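Local coordinates for protein thiamine-phosphate synthase (Pyrococcus furiosus, PDB 1XI3) that probably joins a thiazole phosphate to a pyrimidine diphosphate, releasing diphosphate, to make thiamine phosphate on the path to thiamine diphosphate, at residues Tyr131-Val137 / Ile163-Gly169. Residues are numbered along the deposited sequence; the frame is centred on the assembly and turned at random. Where two conformers were deposited one is given.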
ATOM      1  N   TYR A 131      -0.460  18.997   8.604  1.00 12.20           N
ATOM      2  CA  TYR A 131       0.302  20.010   7.895  1.00  9.98           C
ATOM      3  C   TYR A 131       0.041  19.878   6.425  1.00 11.19           C
ATOM      4  O   TYR A 131      -0.550  18.899   5.967  1.00 12.64           O
ATOM      5  CB  TYR A 131       1.829  19.930   8.191  1.00 12.06           C
ATOM      6  CG  TYR A 131       2.511  18.724   7.579  1.00 11.61           C
ATOM      7  CD1 TYR A 131       2.508  17.468   8.228  1.00 13.02           C
ATOM      8  CD2 TYR A 131       3.124  18.807   6.338  1.00 14.02           C
ATOM      9  CE1 TYR A 131       3.119  16.349   7.644  1.00 10.24           C
ATOM     10  CE2 TYR A 131       3.728  17.693   5.752  1.00 11.72           C
ATOM     11  CZ  TYR A 131       3.708  16.463   6.398  1.00 13.00           C
ATOM     12  OH  TYR A 131       4.291  15.382   5.767  1.00 14.52           O
ATOM     13  N   LEU A 132       0.461  20.907   5.703  1.00 13.34           N
ATOM     14  CA  LEU A 132       0.301  20.955   4.256  1.00 12.04           C
ATOM     15  C   LEU A 132       1.650  20.954   3.601  1.00 12.03           C
ATOM     16  O   LEU A 132       2.582  21.643   4.041  1.00 11.96           O
ATOM     17  CB  LEU A 132      -0.414  22.246   3.799  1.00 11.22           C
ATOM     18  CG  LEU A 132      -1.781  22.488   4.405  1.00 11.93           C
ATOM     19  CD1 LEU A 132      -2.383  23.757   3.791  1.00 13.39           C
ATOM     20  CD2 LEU A 132      -2.687  21.319   4.168  1.00 14.51           C
ATOM     21  N   GLY A 133       1.743  20.201   2.503  1.00 12.91           N
ATOM     22  CA  GLY A 133       2.809  20.356   1.522  1.00 11.10           C
ATOM     23  C   GLY A 133       2.227  21.173   0.364  1.00 11.91           C
ATOM     24  O   GLY A 133       1.541  20.620  -0.462  1.00 11.12           O
ATOM     25  N   ALA A 134       2.543  22.463   0.331  1.00 12.42           N
ATOM     26  CA  ALA A 134       1.948  23.399  -0.676  1.00 13.24           C
ATOM     27  C   ALA A 134       2.917  23.621  -1.798  1.00 12.62           C
ATOM     28  O   ALA A 134       4.045  24.075  -1.589  1.00 13.37           O
ATOM     29  CB  ALA A 134       1.569  24.716  -0.023  1.00 14.73           C
ATOM     30  N   GLY A 135       2.523  23.255  -3.030  1.00 12.29           N
ATOM     31  CA  GLY A 135       3.379  23.440  -4.169  1.00 12.76           C
ATOM     32  C   GLY A 135       2.613  23.224  -5.475  1.00 13.10           C
ATOM     33  O   GLY A 135       1.415  23.115  -5.449  1.00 14.12           O
ATOM     34  N   SER A 136       3.305  23.120  -6.593  1.00 15.97           N
ATOM     35  CA  SER A 136       4.728  23.307  -6.719  1.00 15.36           C
ATOM     36  C   SER A 136       5.022  24.802  -6.748  1.00 18.46           C
ATOM     37  O   SER A 136       4.389  25.553  -7.485  1.00 16.51           O
ATOM     38  CB  SER A 136       5.226  22.664  -8.005  0.65 14.42           C
ATOM     39  OG  SER A 136       6.634  22.624  -8.019  0.65 17.98           O
ATOM     40  N   VAL A 137       5.957  25.256  -5.921  1.00 14.56           N
ATOM     41  CA  VAL A 137       6.252  26.705  -5.921  1.00 14.09           C
ATOM     42  C   VAL A 137       6.774  27.135  -7.325  1.00 17.56           C
ATOM     43  O   VAL A 137       6.301  28.144  -7.921  1.00 17.54           O
ATOM     44  CB  VAL A 137       7.260  27.087  -4.845  1.00 15.79           C
ATOM     45  CG1 VAL A 137       7.492  28.590  -4.827  1.00 16.71           C
ATOM     46  CG2 VAL A 137       6.764  26.642  -3.484  1.00 14.30           C
ATOM     47  N   ILE A 163      -2.806  25.623  10.203  1.00 19.08           N
ATOM     48  CA  ILE A 163      -1.867  24.511  10.366  1.00 16.41           C
ATOM     49  C   ILE A 163      -0.532  24.805   9.651  1.00 14.11           C
ATOM     50  O   ILE A 163      -0.449  25.681   8.769  1.00 17.33           O
ATOM     51  CB  ILE A 163      -2.436  23.165   9.830  1.00 15.24           C
ATOM     52  CG1 ILE A 163      -2.902  23.273   8.354  1.00 15.33           C
ATOM     53  CG2 ILE A 163      -3.587  22.675  10.706  1.00 18.88           C
ATOM     54  CD1 ILE A 163      -3.267  21.978   7.707  1.00 13.41           C
ATOM     55  N   PRO A 164       0.556  24.105  10.065  1.00 14.78           N
ATOM     56  CA  PRO A 164       1.822  24.336   9.422  1.00 14.33           C
ATOM     57  C   PRO A 164       1.821  24.070   7.930  1.00 13.36           C
ATOM     58  O   PRO A 164       1.124  23.166   7.462  1.00 14.67           O
ATOM     59  CB  PRO A 164       2.760  23.363  10.105  1.00 14.13           C
ATOM     60  CG  PRO A 164       2.125  23.101  11.433  1.00 14.79           C
ATOM     61  CD  PRO A 164       0.672  23.152  11.177  1.00 15.44           C
ATOM     62  N   VAL A 165       2.603  24.872   7.236  1.00 11.44           N
ATOM     63  CA  VAL A 165       2.747  24.780   5.773  1.00 13.91           C
ATOM     64  C   VAL A 165       4.222  24.596   5.430  1.00 14.80           C
ATOM     65  O   VAL A 165       5.071  25.409   5.834  1.00 14.34           O
ATOM     66  CB  VAL A 165       2.196  26.044   5.069  1.00 13.74           C
ATOM     67  CG1 VAL A 165       2.366  25.916   3.535  1.00 16.40           C
ATOM     68  CG2 VAL A 165       0.764  26.319   5.491  1.00 15.25           C
ATOM     69  N   VAL A 166       4.520  23.519   4.684  1.00 11.77           N
ATOM     70  CA  VAL A 166       5.826  23.263   4.116  1.00 12.17           C
ATOM     71  C   VAL A 166       5.739  23.543   2.614  1.00 14.27           C
ATOM     72  O   VAL A 166       4.887  22.976   1.918  1.00 13.52           O
ATOM     73  CB  VAL A 166       6.255  21.814   4.351  1.00 14.59           C
ATOM     74  CG1 VAL A 166       7.601  21.568   3.768  1.00 16.12           C
ATOM     75  CG2 VAL A 166       6.259  21.512   5.857  1.00 16.76           C
ATOM     76  N   ALA A 167       6.576  24.447   2.117  1.00 13.70           N
ATOM     77  CA  ALA A 167       6.628  24.730   0.668  1.00 13.04           C
ATOM     78  C   ALA A 167       7.323  23.582  -0.030  1.00 12.80           C
ATOM     79  O   ALA A 167       8.276  23.023   0.513  1.00 12.16           O
ATOM     80  CB  ALA A 167       7.425  26.013   0.406  1.00 14.67           C
ATOM     81  N   ILE A 168       6.904  23.263  -1.272  1.00 11.96           N
ATOM     82  CA  ILE A 168       7.564  22.255  -2.034  1.00 12.76           C
ATOM     83  C   ILE A 168       7.555  22.604  -3.522  1.00 13.58           C
ATOM     84  O   ILE A 168       6.598  23.221  -4.012  1.00 13.54           O
ATOM     85  CB  ILE A 168       6.912  20.841  -1.805  1.00 13.23           C
ATOM     86  CG1 ILE A 168       7.795  19.759  -2.425  1.00 13.58           C
ATOM     87  CG2 ILE A 168       5.486  20.811  -2.300  1.00 14.70           C
ATOM     88  CD1 ILE A 168       7.430  18.349  -2.088  1.00 15.24           C
ATOM     89  N   GLY A 169       8.613  22.194  -4.204  1.00 14.67           N
ATOM     90  CA  GLY A 169       8.638  22.184  -5.650  1.00 15.09           C
ATOM     91  C   GLY A 169       9.605  23.182  -6.238  1.00 16.59           C
ATOM     92  O   GLY A 169       9.362  24.396  -6.189  1.00 18.41           O
TER
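Ile168 O is approached by three groups of 135-137: Val137 N gives it a hydrogen bond of 2.9 Å, and the CA-H groups of Gly135 and Ser136 add weaker contacts, Ser136 CA at 3.3 Å from Ile168 O. The peptide before Ser136 is cis, and here the chain leaves the regular pairing, so that the amide of Val137 makes the last bond. Further back the strands 131-135 and 165-168 run parallel with a 30° twist. Leu132 is hydrogen-bonded through its N to Pro164 O and through its O to Val166 N, the latter at 2.8 Å and almost straight; Ala134 likewise spans Val166 O and Ile168 N, though Ile168 N sits above the plane of Ala134's carbonyl.

On the outer face, Ile163 CD1 meets Leu132 CD2 at 3.6 Å, the two side chains crossing at about a right angle. Farther along, Val165 CG1 is anti to its own N (chi1 180°), which brings it to 3.8 Å from Ala134 CB, and Val137 CG2 lies 4.0 Å from Ala167 CB. On the inner face, Val166 CG2 approaches Tyr131 CD2 obliquely. In the conformer given, Ser136 OG is hydrogen-bonded to Phe138 O and lies against Gly169; this end adjoins Thr140 and Gly170, predicted to bind the thiazole phosphate.

These are neighbouring strands of a TIM barrel, joined by a beta-alpha-beta crossover through helix 150-160. Leu154 and Ile157 of that helix pack on the outer face, with helix 118-127 beside Leu132. Inside, Tyr131 OH is hydrogen-bonded to Tyr18 OH; strand 110-115 flanks 131-135, and 186-189 follows 165-168.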